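Local structure of small TOPRIM domain protein (Geobacillus stearothermophilus, 2FCJ) at residues T35-E49 and K65-A77. The protein is of unknown function but carries a Toprim domain, a fold shared with topoisomerases and primases, which suggests a role in nucleic acid metabolism. Sequence-based numbering, arbitrary orientation.
Sequences TISDARLEELADELE and KLRRQFRRMFPEA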
# COMPACT_ATOMS: atom_id res chain seq x y z
N THR A 35 12.58 6.51 2.48
CA THR A 35 12.00 7.84 2.67
C THR A 35 11.71 8.51 1.33
O THR A 35 12.36 8.23 0.32
CB THR A 35 12.91 8.75 3.50
OG1 THR A 35 14.17 8.90 2.82
CG2 THR A 35 13.14 8.15 4.87
N ILE A 36 10.73 9.41 1.35
CA ILE A 36 10.35 10.18 0.17
C ILE A 36 10.24 11.64 0.60
O ILE A 36 9.76 11.93 1.70
CB ILE A 36 8.99 9.69 -0.41
CG1 ILE A 36 8.53 10.58 -1.57
CG2 ILE A 36 7.92 9.64 0.69
CD1 ILE A 36 7.44 9.94 -2.45
N SER A 37 10.77 12.54 -0.21
CA SER A 37 10.71 13.95 0.16
C SER A 37 9.29 14.46 0.14
O SER A 37 8.42 13.97 -0.62
CB SER A 37 11.53 14.78 -0.81
OG SER A 37 10.94 14.75 -2.10
N ASP A 38 9.05 15.49 0.92
CA ASP A 38 7.77 16.17 0.88
C ASP A 38 7.41 16.55 -0.55
O ASP A 38 6.26 16.43 -0.96
CB ASP A 38 7.79 17.43 1.74
CG ASP A 38 7.75 17.13 3.24
OD1 ASP A 38 7.59 15.97 3.67
OD2 ASP A 38 7.78 18.13 3.99
N ALA A 39 8.36 17.11 -1.29
CA ALA A 39 8.07 17.59 -2.64
C ALA A 39 7.65 16.46 -3.58
O ALA A 39 6.72 16.61 -4.38
CB ALA A 39 9.27 18.35 -3.21
N ARG A 40 8.33 15.32 -3.50
CA ARG A 40 7.92 14.17 -4.31
C ARG A 40 6.54 13.65 -3.91
O ARG A 40 5.72 13.29 -4.74
CB ARG A 40 8.97 13.06 -4.25
CG ARG A 40 10.31 13.39 -4.91
CD ARG A 40 11.25 12.19 -4.86
NE ARG A 40 10.67 11.01 -5.49
CZ ARG A 40 11.01 10.55 -6.69
NH1 ARG A 40 10.41 9.48 -7.19
NH2 ARG A 40 11.96 11.17 -7.39
N LEU A 41 6.25 13.68 -2.61
CA LEU A 41 4.93 13.29 -2.13
C LEU A 41 3.84 14.23 -2.60
O LEU A 41 2.77 13.79 -3.00
CB LEU A 41 4.95 13.20 -0.61
CG LEU A 41 3.76 12.49 0.02
CD1 LEU A 41 3.49 11.17 -0.71
CD2 LEU A 41 4.01 12.25 1.49
N GLU A 42 4.10 15.54 -2.55
CA GLU A 42 3.14 16.51 -3.06
C GLU A 42 2.88 16.27 -4.55
O GLU A 42 1.74 16.33 -5.00
CB GLU A 42 3.64 17.94 -2.84
CG GLU A 42 2.73 19.03 -3.41
CD GLU A 42 3.27 20.43 -3.15
OE1 GLU A 42 4.43 20.55 -2.71
OE2 GLU A 42 2.52 21.40 -3.39
N GLU A 43 3.94 16.05 -5.32
CA GLU A 43 3.80 15.76 -6.74
C GLU A 43 2.93 14.53 -6.96
O GLU A 43 2.05 14.52 -7.82
CB GLU A 43 5.17 15.52 -7.37
CG GLU A 43 5.98 16.77 -7.61
CD GLU A 43 7.21 16.50 -8.45
OE1 GLU A 43 7.47 15.31 -8.76
OE2 GLU A 43 7.91 17.46 -8.83
N LEU A 44 3.23 13.47 -6.21
CA LEU A 44 2.43 12.26 -6.29
C LEU A 44 0.96 12.52 -5.97
O LEU A 44 0.08 12.05 -6.67
CB LEU A 44 3.00 11.22 -5.34
CG LEU A 44 2.42 9.81 -5.42
CD1 LEU A 44 2.66 9.23 -6.80
CD2 LEU A 44 3.07 8.96 -4.34
N ALA A 45 0.69 13.25 -4.88
CA ALA A 45 -0.68 13.58 -4.51
C ALA A 45 -1.38 14.31 -5.65
O ALA A 45 -2.56 14.06 -5.95
CB ALA A 45 -0.72 14.41 -3.22
N ASP A 46 -0.67 15.26 -6.25
CA ASP A 46 -1.22 16.01 -7.37
C ASP A 46 -1.56 15.07 -8.53
O ASP A 46 -2.66 15.14 -9.11
CB ASP A 46 -0.22 17.07 -7.84
CG ASP A 46 -0.16 18.28 -6.92
OD1 ASP A 46 -1.06 18.43 -6.06
OD2 ASP A 46 0.75 19.12 -7.10
N GLU A 47 -0.62 14.20 -8.88
CA GLU A 47 -0.81 13.27 -9.97
C GLU A 47 -1.97 12.33 -9.70
O GLU A 47 -2.72 11.98 -10.63
CB GLU A 47 0.46 12.46 -10.22
CG GLU A 47 1.59 13.25 -10.87
CD GLU A 47 2.88 12.45 -10.92
OE1 GLU A 47 3.03 11.53 -10.09
OE2 GLU A 47 3.73 12.74 -11.79
N LEU A 48 -2.18 11.99 -8.43
CA LEU A 48 -3.15 10.96 -8.08
C LEU A 48 -4.51 11.53 -7.68
O LEU A 48 -5.37 10.81 -7.19
CB LEU A 48 -2.60 10.04 -6.99
CG LEU A 48 -1.41 9.18 -7.43
CD1 LEU A 48 -0.85 8.37 -6.28
CD2 LEU A 48 -1.71 8.31 -8.65
N GLU A 49 -4.74 12.82 -7.93
CA GLU A 49 -6.08 13.36 -7.70
C GLU A 49 -7.13 12.57 -8.48
O GLU A 49 -6.96 12.33 -9.68
CB GLU A 49 -6.16 14.85 -8.06
CG GLU A 49 -7.58 15.43 -8.01
CD GLU A 49 -8.26 15.31 -6.66
OE1 GLU A 49 -7.57 15.50 -5.63
OE2 GLU A 49 -9.49 15.11 -6.63
N LYS A 65 6.57 6.69 10.77
CA LYS A 65 7.13 7.93 10.23
C LYS A 65 6.53 8.26 8.86
O LYS A 65 6.20 9.41 8.55
CB LYS A 65 8.65 7.81 10.10
CG LYS A 65 9.35 9.08 9.66
CD LYS A 65 10.82 9.08 10.10
CE LYS A 65 11.68 8.30 9.12
NZ LYS A 65 13.13 8.66 9.23
N LEU A 66 6.44 7.25 8.01
CA LEU A 66 5.85 7.42 6.70
C LEU A 66 4.37 7.74 6.82
O LEU A 66 3.88 8.65 6.16
CB LEU A 66 6.07 6.15 5.89
CG LEU A 66 5.71 6.23 4.41
CD1 LEU A 66 6.57 7.28 3.71
CD2 LEU A 66 5.93 4.87 3.77
N ARG A 67 3.67 7.07 7.72
CA ARG A 67 2.27 7.40 7.92
C ARG A 67 2.09 8.85 8.36
O ARG A 67 1.17 9.54 7.90
CB ARG A 67 1.60 6.48 8.93
CG ARG A 67 1.45 5.07 8.44
CD ARG A 67 0.48 4.34 9.32
NE ARG A 67 0.53 2.91 9.06
CZ ARG A 67 -0.08 2.33 8.03
NH1 ARG A 67 -0.81 3.05 7.18
NH2 ARG A 67 0.03 1.02 7.86
N ARG A 68 2.95 9.31 9.26
CA ARG A 68 2.84 10.66 9.76
C ARG A 68 3.06 11.68 8.65
O ARG A 68 2.34 12.67 8.55
CB ARG A 68 3.86 10.89 10.88
CG ARG A 68 3.67 12.24 11.54
CD ARG A 68 4.57 12.39 12.75
NE ARG A 68 5.92 11.98 12.43
CZ ARG A 68 6.82 11.60 13.33
NH1 ARG A 68 6.53 11.60 14.62
NH2 ARG A 68 8.03 11.24 12.93
N GLN A 69 4.03 11.40 7.78
CA GLN A 69 4.29 12.26 6.64
C GLN A 69 3.06 12.32 5.74
O GLN A 69 2.67 13.38 5.24
CB GLN A 69 5.49 11.76 5.86
CG GLN A 69 5.91 12.72 4.78
CD GLN A 69 7.01 12.17 3.93
OE1 GLN A 69 7.23 10.95 3.88
NE2 GLN A 69 7.70 13.05 3.22
N PHE A 70 2.47 11.16 5.49
CA PHE A 70 1.28 11.10 4.64
C PHE A 70 0.10 11.85 5.24
O PHE A 70 -0.68 12.45 4.51
CB PHE A 70 0.89 9.65 4.31
CG PHE A 70 1.58 9.10 3.08
CD1 PHE A 70 2.94 8.91 3.04
CD2 PHE A 70 0.85 8.82 1.93
CE1 PHE A 70 3.58 8.40 1.90
CE2 PHE A 70 1.48 8.32 0.79
CZ PHE A 70 2.84 8.12 0.78
N ARG A 71 -0.09 11.76 6.55
CA ARG A 71 -1.22 12.45 7.17
C ARG A 71 -1.10 13.96 6.97
O ARG A 71 -2.11 14.66 6.81
CB ARG A 71 -1.33 12.08 8.64
CG ARG A 71 -1.86 10.67 8.88
CD ARG A 71 -2.40 10.53 10.29
NE ARG A 71 -1.34 10.81 11.26
CZ ARG A 71 -0.51 9.89 11.73
NH1 ARG A 71 -0.66 8.62 11.36
NH2 ARG A 71 0.42 10.22 12.62
N ARG A 72 0.14 14.43 6.87
CA ARG A 72 0.45 15.85 6.69
C ARG A 72 0.42 16.26 5.21
O ARG A 72 -0.15 17.30 4.86
CB ARG A 72 1.80 16.18 7.33
CG ARG A 72 2.31 17.60 7.12
CD ARG A 72 3.60 17.89 7.91
NE ARG A 72 4.65 16.92 7.63
CZ ARG A 72 5.51 17.00 6.61
NH1 ARG A 72 5.45 18.04 5.79
NH2 ARG A 72 6.44 16.07 6.43
N MET A 73 1.03 15.46 4.35
CA MET A 73 1.23 15.83 2.93
C MET A 73 0.17 15.27 1.96
O MET A 73 0.00 15.78 0.85
CB MET A 73 2.63 15.38 2.46
CG MET A 73 3.80 16.04 3.19
SD MET A 73 3.93 17.80 2.85
CE MET A 73 3.98 17.83 1.05
N PHE A 74 -0.44 14.15 2.33
CA PHE A 74 -1.26 13.40 1.38
C PHE A 74 -2.42 12.80 2.15
O PHE A 74 -2.56 11.59 2.23
CB PHE A 74 -0.40 12.30 0.75
CG PHE A 74 -0.96 11.70 -0.53
CD1 PHE A 74 -2.25 11.99 -0.98
CD2 PHE A 74 -0.19 10.80 -1.26
CE1 PHE A 74 -2.74 11.39 -2.17
CE2 PHE A 74 -0.68 10.21 -2.41
CZ PHE A 74 -1.95 10.52 -2.87
N PRO A 75 -3.27 13.65 2.73
CA PRO A 75 -4.36 13.18 3.59
C PRO A 75 -5.40 12.35 2.84
O PRO A 75 -6.15 11.59 3.45
CB PRO A 75 -4.96 14.50 4.12
CG PRO A 75 -4.58 15.52 3.08
CD PRO A 75 -3.20 15.12 2.67
N GLU A 76 -5.36 12.40 1.51
CA GLU A 76 -6.34 11.71 0.67
C GLU A 76 -6.12 10.22 0.71
O GLU A 76 -7.04 9.45 0.41
CB GLU A 76 -6.22 12.19 -0.79
CG GLU A 76 -6.63 13.62 -1.02
CD GLU A 76 -5.46 14.57 -1.06
OE1 GLU A 76 -4.45 14.37 -0.34
OE2 GLU A 76 -5.54 15.56 -1.80
N ALA A 77 -4.88 9.82 1.00
CA ALA A 77 -4.52 8.41 0.98
C ALA A 77 -5.09 7.70 2.19
O ALA A 77 -4.92 8.15 3.33
CB ALA A 77 -3.01 8.26 0.95
O HOH W 1 9.53 9.69 4.12
O HOH W 2 -7.72 16.57 -2.80
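L41, in one of its two modelled conformers, lays its CD1 methyl over one face of the F70 ring, 3.9 Å from the ring centroid, and with the same methyl meets the edge of the F74 ring. With CG anti to the backbone N (chi1 -166°) the isobutyl group reaches toward helix 65-73, CD1 turning to the phenylalanines and CD2 to M73 CB and Q69 CG. One turn further along helix 38-47, A45 CB sits over a face of F74, 3.7 Å from the centroid, in a second CH-pi contact; A77 CB covers the opposite face. L48 CD1 reaches the edge of F74. The segments 38-47 and 65-73 cross at -57°, their axes 10.5 Å apart at closest approach, and F70 and F74 continue inward onto I9 of strand 6-10, so the pair packs against one side of the parallel Toprim sheet.

At the N-terminal end of helix 38-47 the contact turns polar. The extended Q69 side chain spends both amide hydrogens across the interface: NE2 donates to I36 O at 2.8 Å and to the anti lone pair of D38 OD1 at 3.0 Å. Its OE1 accepts from water 1, which in turn takes the I36 N-H, fixing the amide's rotation. R72, bent at chi3, grips D38 end-on, NH1 to OD2 at 2.9 Å and NH2 to OD1, with the guanidinium and carboxylate planes 53° apart. M73 CG lies over the guanidinium face. At the far end, water 2 donates to both E49 OE1 and E76 OE2, bridging two like charges. With D38 OD1 accepting from both Q69 and R72, the carboxylate is probably kept ionised.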